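PDB 2HPG: ABC transporter, periplasmic substrate-binding protein from Thermotoga maritima, which probably binds a small solute in the periplasm and delivers it to a tripartite ATP-independent (TRAP) membrane transporter. Local coordinates for residues Gly140-Val145 with Gly223-Ile228; Arg160-Gly165 with Ala200-Ala205. All coordinates share one frame; numbering follows the deposited sequence.

Contact 1 of 2, residues Gly140-Val145 with Gly223-Ile228; sequences GYRHFV and GHFLLI
Tyr141 and Leu226 face each other as a non-hydrogen-bonded pair where segments 140-145 and 223-228, on the long antiparallel strands 130-146 and 218-234 in the mixed sheet of this DctP-family solute-binding protein, run at 144°. Two backbone bonds flank this pair: Arg142 N reaches Phe225 O at 2.9 Å, and Leu227 N reaches Gly140 O at 3.2 Å, the donor sitting above the carbonyl plane. Phe225 O also receives a CA-H...O contact from Tyr141. Further along, at Gly223 and His224, the ladder becomes irregular, and the bond from His224 N to Arg142 O is weak. Here a side chain takes over, as Gly223 N, at the edge of the imidazole and near its plane, donates to His143 ND1 (2.9 Å). The positive phi of Gly223 suits a residue without a side chain, and a CB there would press on His143 CE1.

Among the rings, His224 is inserted between Arg142 O on one face and Phe144 on the other. Its CG stands between the backbone N and the carbonyl carbon (chi1 56°), which swings the imidazole back over the opposing strand; Thr222 and Glu201 hold its two nitrogens, fixing its rotation. The Phe144 and His224 planes are inclined by 35°, with centroids 4.4 Å apart.

Arg142 lays its aliphatic CD against Phe225 CB, while its guanidinium passes Leu227 CD2 and turns to Glu201. Next to Tyr141, Leu226 CD1 sits almost on the ring normal, 3.8 Å from the phenol centroid, a CH-pi contact over the face.

Contact 2 of 2, residues Arg160-Gly165 with Ala200-Ala205; sequences RIRTPG and AELTYA
Thr163 OG1 donates a hydrogen bond of 2.7 Å to Glu201 OE1, meeting the carboxylate from above its plane. The hydroxyl lies anti to the Thr163 backbone N (chi1 -170°), while the Glu201 chain folds at chi2 and brings OE1 beside both this group and Pro164 CD. The same OE1 takes a salt bridge from Arg142 NH2, and OE2 is bonded by His224 NE2, so both oxygens of this buried acid are engaged. With an alanine in place of Glu201, the Thr163 hydroxyl would probably lose its acceptor, and Arg142 and His224 the carboxylate that holds them.

A water bridges the backbones where strands 160-162 and 200-202, parallel neighbours in the sheet of the periplasmic binding protein fold, diverge at 34°. It sits 2.6 Å from Arg162 O, to which it probably donates. From Glu201 N and Arg162 NE it accepts, tying the arginine's side chain to the gap between the strands.

Carbon contacts surround this polar set. Ile161 CG2 packs on the Ala200 carbonyl carbon, and Arg162 CG lies 4.1 Å from Ala200 CB. The Arg162 guanidinium, hydrogen-bonded through NH1 to Val183 O, packs with NH2 4.0 Å from Leu202 CD2.

How the contacts relate
The centres of the two contacts lie about 9 Å apart in one mixed sheet, where strand 199-202 has strand 130-146 as its antiparallel neighbour and strand 160-162 as its parallel one. Along the chain contact 2 is nested within contact 1: strand 130-146 comes first, then 160-162 and 199-202, and finally 218-234. A probable backbone hydrogen bond, from Val145 N to Ala200 O at 2.8 Å, joins them directly. Glu201, in contact 2, also reaches contact 1 through Arg142 and His224. Lying between its two neighbours, strand 199-202 thus carries the sheet on from contact 1 to contact 2, while beyond strand 160-162 Pro164 packs against the Arg142 guanidinium.

Contact 1 of 2, residues Gly140-Val145 with Gly223-Ile228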
loop_
_atom_site.group_PDB
_atom_site.type_symbol
_atom_site.label_atom_id
_atom_site.label_comp_id
_atom_site.label_asym_id
_atom_site.label_seq_id
_atom_site.Cartn_x
_atom_site.Cartn_y
_atom_site.Cartn_z
ATOM N N GLY A 140 -4.094 -3.638 -4.040
ATOM C CA GLY A 140 -4.334 -5.012 -4.428
ATOM C C GLY A 140 -3.221 -5.944 -4.020
ATOM O O GLY A 140 -2.237 -5.512 -3.421
ATOM N N TYR A 141 -3.393 -7.221 -4.355
ATOM C CA TYR A 141 -2.428 -8.264 -4.032
ATOM C C TYR A 141 -1.264 -8.272 -4.986
ATOM O O TYR A 141 -1.432 -8.153 -6.199
ATOM C CB TYR A 141 -3.068 -9.649 -4.087
ATOM C CG TYR A 141 -4.078 -9.826 -3.021
ATOM C CD1 TYR A 141 -3.708 -10.263 -1.755
ATOM C CD2 TYR A 141 -5.386 -9.450 -3.229
ATOM C CE1 TYR A 141 -4.634 -10.390 -0.765
ATOM C CE2 TYR A 141 -6.314 -9.581 -2.243
ATOM C CZ TYR A 141 -5.929 -10.052 -1.014
ATOM O OH TYR A 141 -6.865 -10.160 -0.024
ATOM N N ARG A 142 -0.098 -8.486 -4.406
ATOM C CA ARG A 142 1.137 -8.583 -5.138
ATOM C C ARG A 142 1.539 -10.037 -5.255
ATOM O O ARG A 142 1.314 -10.842 -4.335
ATOM C CB ARG A 142 2.208 -7.747 -4.438
ATOM C CG ARG A 142 1.901 -6.275 -4.581
ATOM C CD ARG A 142 2.648 -5.386 -3.655
ATOM N NE ARG A 142 4.063 -5.234 -4.000
ATOM C CZ ARG A 142 4.651 -4.130 -4.472
ATOM N NH1 ARG A 142 3.975 -3.025 -4.698
ATOM N NH2 ARG A 142 5.959 -4.135 -4.680
ATOM N N HIS A 143 2.121 -10.369 -6.410
ATOM C CA HIS A 143 2.486 -11.744 -6.768
ATOM C C HIS A 143 3.908 -11.711 -7.295
ATOM O O HIS A 143 4.379 -10.655 -7.667
ATOM C CB HIS A 143 1.533 -12.264 -7.865
ATOM C CG HIS A 143 0.085 -12.261 -7.466
ATOM N ND1 HIS A 143 -0.381 -12.932 -6.358
ATOM C CD2 HIS A 143 -0.993 -11.658 -8.028
ATOM C CE1 HIS A 143 -1.686 -12.731 -6.243
ATOM N NE2 HIS A 143 -2.086 -11.980 -7.258
ATOM N N PHE A 144 4.599 -12.838 -7.319
ATOM C CA PHE A 144 5.964 -12.862 -7.848
ATOM C C PHE A 144 5.973 -12.801 -9.384
ATOM O O PHE A 144 5.156 -13.464 -10.009
ATOM C CB PHE A 144 6.692 -14.112 -7.387
ATOM C CG PHE A 144 7.130 -14.055 -5.956
ATOM C CD1 PHE A 144 8.235 -13.317 -5.595
ATOM C CD2 PHE A 144 6.419 -14.697 -4.982
ATOM C CE1 PHE A 144 8.650 -13.251 -4.275
ATOM C CE2 PHE A 144 6.818 -14.643 -3.670
ATOM C CZ PHE A 144 7.936 -13.908 -3.317
ATOM N N VAL A 145 6.916 -12.040 -9.952
ATOM C CA VAL A 145 7.052 -11.883 -11.393
ATOM C C VAL A 145 8.479 -12.319 -11.689
ATOM O O VAL A 145 9.429 -11.665 -11.272
ATOM C CB VAL A 145 6.848 -10.436 -11.896
ATOM C CG1 VAL A 145 6.407 -10.466 -13.398
ATOM C CG2 VAL A 145 5.816 -9.673 -11.055
ATOM N N GLY A 223 0.163 -14.075 -3.733
ATOM C CA GLY A 223 -0.690 -13.090 -3.054
ATOM C C GLY A 223 -0.130 -12.708 -1.678
ATOM O O GLY A 223 -0.874 -12.523 -0.709
ATOM N N HIS A 224 1.187 -12.591 -1.613
ATOM C CA HIS A 224 1.925 -12.436 -0.353
ATOM C C HIS A 224 1.842 -11.036 0.307
ATOM O O HIS A 224 2.117 -10.921 1.509
ATOM C CB HIS A 224 3.391 -12.825 -0.572
ATOM C CG HIS A 224 4.048 -12.046 -1.666
ATOM N ND1 HIS A 224 4.107 -12.493 -2.967
ATOM C CD2 HIS A 224 4.613 -10.818 -1.667
ATOM C CE1 HIS A 224 4.690 -11.579 -3.719
ATOM N NE2 HIS A 224 5.017 -10.553 -2.957
ATOM N N PHE A 225 1.493 -9.989 -0.453
ATOM C CA PHE A 225 1.167 -8.679 0.120
ATOM C C PHE A 225 -0.182 -8.211 -0.390
ATOM O O PHE A 225 -0.520 -8.410 -1.555
ATOM C CB PHE A 225 2.161 -7.566 -0.264
ATOM C CG PHE A 225 3.561 -7.754 0.227
ATOM C CD1 PHE A 225 3.845 -7.886 1.573
ATOM C CD2 PHE A 225 4.607 -7.700 -0.660
ATOM C CE1 PHE A 225 5.135 -8.028 1.995
ATOM C CE2 PHE A 225 5.894 -7.843 -0.251
ATOM C CZ PHE A 225 6.174 -8.003 1.081
ATOM N N LEU A 226 -0.957 -7.600 0.504
ATOM C CA LEU A 226 -2.028 -6.686 0.116
ATOM C C LEU A 226 -1.560 -5.284 0.486
ATOM O O LEU A 226 -1.410 -4.976 1.672
ATOM C CB LEU A 226 -3.335 -7.002 0.838
ATOM C CG LEU A 226 -4.479 -6.086 0.439
ATOM C CD1 LEU A 226 -4.864 -6.307 -1.017
ATOM C CD2 LEU A 226 -5.656 -6.256 1.382
ATOM N N LEU A 227 -1.314 -4.445 -0.514
ATOM C CA LEU A 227 -0.776 -3.099 -0.282
ATOM C C LEU A 227 -1.842 -2.134 0.223
ATOM O O LEU A 227 -2.766 -1.730 -0.511
ATOM C CB LEU A 227 -0.069 -2.568 -1.541
ATOM C CG LEU A 227 0.537 -1.160 -1.494
ATOM C CD1 LEU A 227 1.186 -0.836 -0.163
ATOM C CD2 LEU A 227 1.552 -1.036 -2.652
ATOM N N ILE A 228 -1.720 -1.809 1.505
ATOM C CA ILE A 228 -2.617 -0.892 2.166
ATOM C C ILE A 228 -1.900 0.441 2.262
ATOM O O ILE A 228 -0.857 0.547 2.909
ATOM C CB ILE A 228 -2.947 -1.372 3.592
ATOM C CG1 ILE A 228 -3.578 -2.773 3.566
ATOM C CG2 ILE A 228 -3.890 -0.381 4.278
ATOM C CD1 ILE A 228 -3.515 -3.464 4.955
#

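Contact 2 of 2, residues Arg160-Gly165 with Ala200-Ala205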
loop_
_atom_site.group_PDB
_atom_site.type_symbol
_atom_site.label_atom_id
_atom_site.label_comp_id
_atom_site.label_asym_id
_atom_site.label_seq_id
_atom_site.Cartn_x
_atom_site.Cartn_y
_atom_site.Cartn_z
ATOM N N ARG A 160 17.296 -13.170 -6.878
ATOM C CA ARG A 160 17.305 -11.753 -6.544
ATOM C C ARG A 160 15.972 -11.159 -6.982
ATOM O O ARG A 160 15.750 -10.961 -8.158
ATOM C CB ARG A 160 18.448 -11.015 -7.245
ATOM C CG ARG A 160 19.867 -11.362 -6.760
ATOM C CD ARG A 160 20.518 -12.480 -7.515
ATOM N NE ARG A 160 20.343 -12.387 -8.968
ATOM C CZ ARG A 160 20.997 -11.562 -9.775
ATOM N NH1 ARG A 160 21.937 -10.748 -9.308
ATOM N NH2 ARG A 160 20.718 -11.567 -11.083
ATOM N N ILE A 161 15.102 -10.868 -6.026
ATOM C CA ILE A 161 13.769 -10.298 -6.319
ATOM C C ILE A 161 13.658 -8.866 -5.814
ATOM O O ILE A 161 13.849 -8.599 -4.620
ATOM C CB ILE A 161 12.660 -11.126 -5.627
ATOM C CG1 ILE A 161 12.627 -12.563 -6.173
ATOM C CG2 ILE A 161 11.319 -10.476 -5.788
ATOM C CD1 ILE A 161 12.359 -12.668 -7.692
ATOM N N ARG A 162 13.312 -7.947 -6.703
ATOM C CA ARG A 162 13.286 -6.553 -6.323
ATOM C C ARG A 162 11.993 -6.316 -5.558
ATOM O O ARG A 162 10.924 -6.856 -5.903
ATOM C CB ARG A 162 13.495 -5.611 -7.521
ATOM C CG ARG A 162 12.313 -4.820 -7.975
ATOM C CD ARG A 162 12.141 -3.474 -7.332
ATOM N NE ARG A 162 10.729 -3.245 -7.158
ATOM C CZ ARG A 162 10.113 -2.125 -6.792
ATOM N NH1 ARG A 162 10.701 -0.954 -6.647
ATOM N NH2 ARG A 162 8.802 -2.198 -6.636
ATOM N N THR A 163 12.122 -5.566 -4.469
ATOM C CA THR A 163 10.971 -5.209 -3.623
ATOM C C THR A 163 11.292 -3.818 -3.039
ATOM O O THR A 163 12.450 -3.428 -3.036
ATOM C CB THR A 163 10.744 -6.308 -2.561
ATOM O OG1 THR A 163 9.500 -6.096 -1.886
ATOM C CG2 THR A 163 11.901 -6.348 -1.575
ATOM N N PRO A 164 10.275 -3.030 -2.640
ATOM C CA PRO A 164 10.542 -1.680 -2.118
ATOM C C PRO A 164 11.549 -1.673 -0.967
ATOM O O PRO A 164 11.839 -2.721 -0.400
ATOM C CB PRO A 164 9.173 -1.216 -1.675
ATOM C CG PRO A 164 8.251 -1.937 -2.562
ATOM C CD PRO A 164 8.826 -3.284 -2.722
ATOM N N GLY A 165 12.125 -0.513 -0.671
ATOM C CA GLY A 165 13.345 -0.469 0.133
ATOM C C GLY A 165 13.178 -0.634 1.631
ATOM O O GLY A 165 14.143 -0.976 2.313
ATOM N N ALA A 200 10.642 -9.634 -9.785
ATOM C CA ALA A 200 10.024 -8.620 -8.944
ATOM C C ALA A 200 8.784 -9.223 -8.301
ATOM O O ALA A 200 8.527 -10.418 -8.410
ATOM C CB ALA A 200 9.650 -7.382 -9.774
ATOM N N GLU A 201 8.028 -8.400 -7.586
ATOM C CA GLU A 201 6.802 -8.850 -6.981
ATOM C C GLU A 201 5.883 -7.646 -7.011
ATOM O O GLU A 201 6.232 -6.591 -6.499
ATOM C CB GLU A 201 7.068 -9.402 -5.572
ATOM C CG GLU A 201 7.782 -8.495 -4.626
ATOM C CD GLU A 201 6.884 -7.525 -3.895
ATOM O OE1 GLU A 201 7.364 -6.439 -3.526
ATOM O OE2 GLU A 201 5.706 -7.832 -3.694
ATOM N N LEU A 202 4.774 -7.768 -7.730
ATOM C CA LEU A 202 4.003 -6.610 -8.181
ATOM C C LEU A 202 2.546 -6.996 -8.391
ATOM O O LEU A 202 2.192 -8.158 -8.339
ATOM C CB LEU A 202 4.567 -6.090 -9.518
ATOM C CG LEU A 202 5.973 -5.475 -9.524
ATOM C CD1 LEU A 202 6.448 -5.218 -10.965
ATOM C CD2 LEU A 202 6.081 -4.180 -8.711
ATOM N N THR A 203 1.700 -5.998 -8.638
ATOM C CA THR A 203 0.348 -6.227 -9.104
ATOM C C THR A 203 0.345 -6.402 -10.628
ATOM O O THR A 203 1.319 -6.066 -11.278
ATOM C CB THR A 203 -0.508 -5.019 -8.798
ATOM O OG1 THR A 203 -0.031 -3.928 -9.578
ATOM C CG2 THR A 203 -0.418 -4.677 -7.304
ATOM N N TYR A 204 -0.753 -6.923 -11.182
ATOM C CA TYR A 204 -0.870 -7.112 -12.627
ATOM C C TYR A 204 -0.852 -5.763 -13.369
ATOM O O TYR A 204 -0.321 -5.658 -14.471
ATOM C CB TYR A 204 -2.156 -7.887 -12.956
ATOM C CG TYR A 204 -2.090 -9.409 -12.759
ATOM C CD1 TYR A 204 -1.505 -10.220 -13.711
ATOM C CD2 TYR A 204 -2.649 -10.025 -11.634
ATOM C CE1 TYR A 204 -1.498 -11.573 -13.582
ATOM C CE2 TYR A 204 -2.626 -11.405 -11.492
ATOM C CZ TYR A 204 -2.032 -12.168 -12.466
ATOM O OH TYR A 204 -1.961 -13.549 -12.377
ATOM N N ALA A 205 -1.448 -4.732 -12.778
ATOM C CA ALA A 205 -1.401 -3.368 -13.351
ATOM C C ALA A 205 0.038 -2.875 -13.484
ATOM O O ALA A 205 0.424 -2.342 -14.518
ATOM C CB ALA A 205 -2.213 -2.399 -12.485
HETATM O O HOH W 1 8.843 -5.497 -6.501
#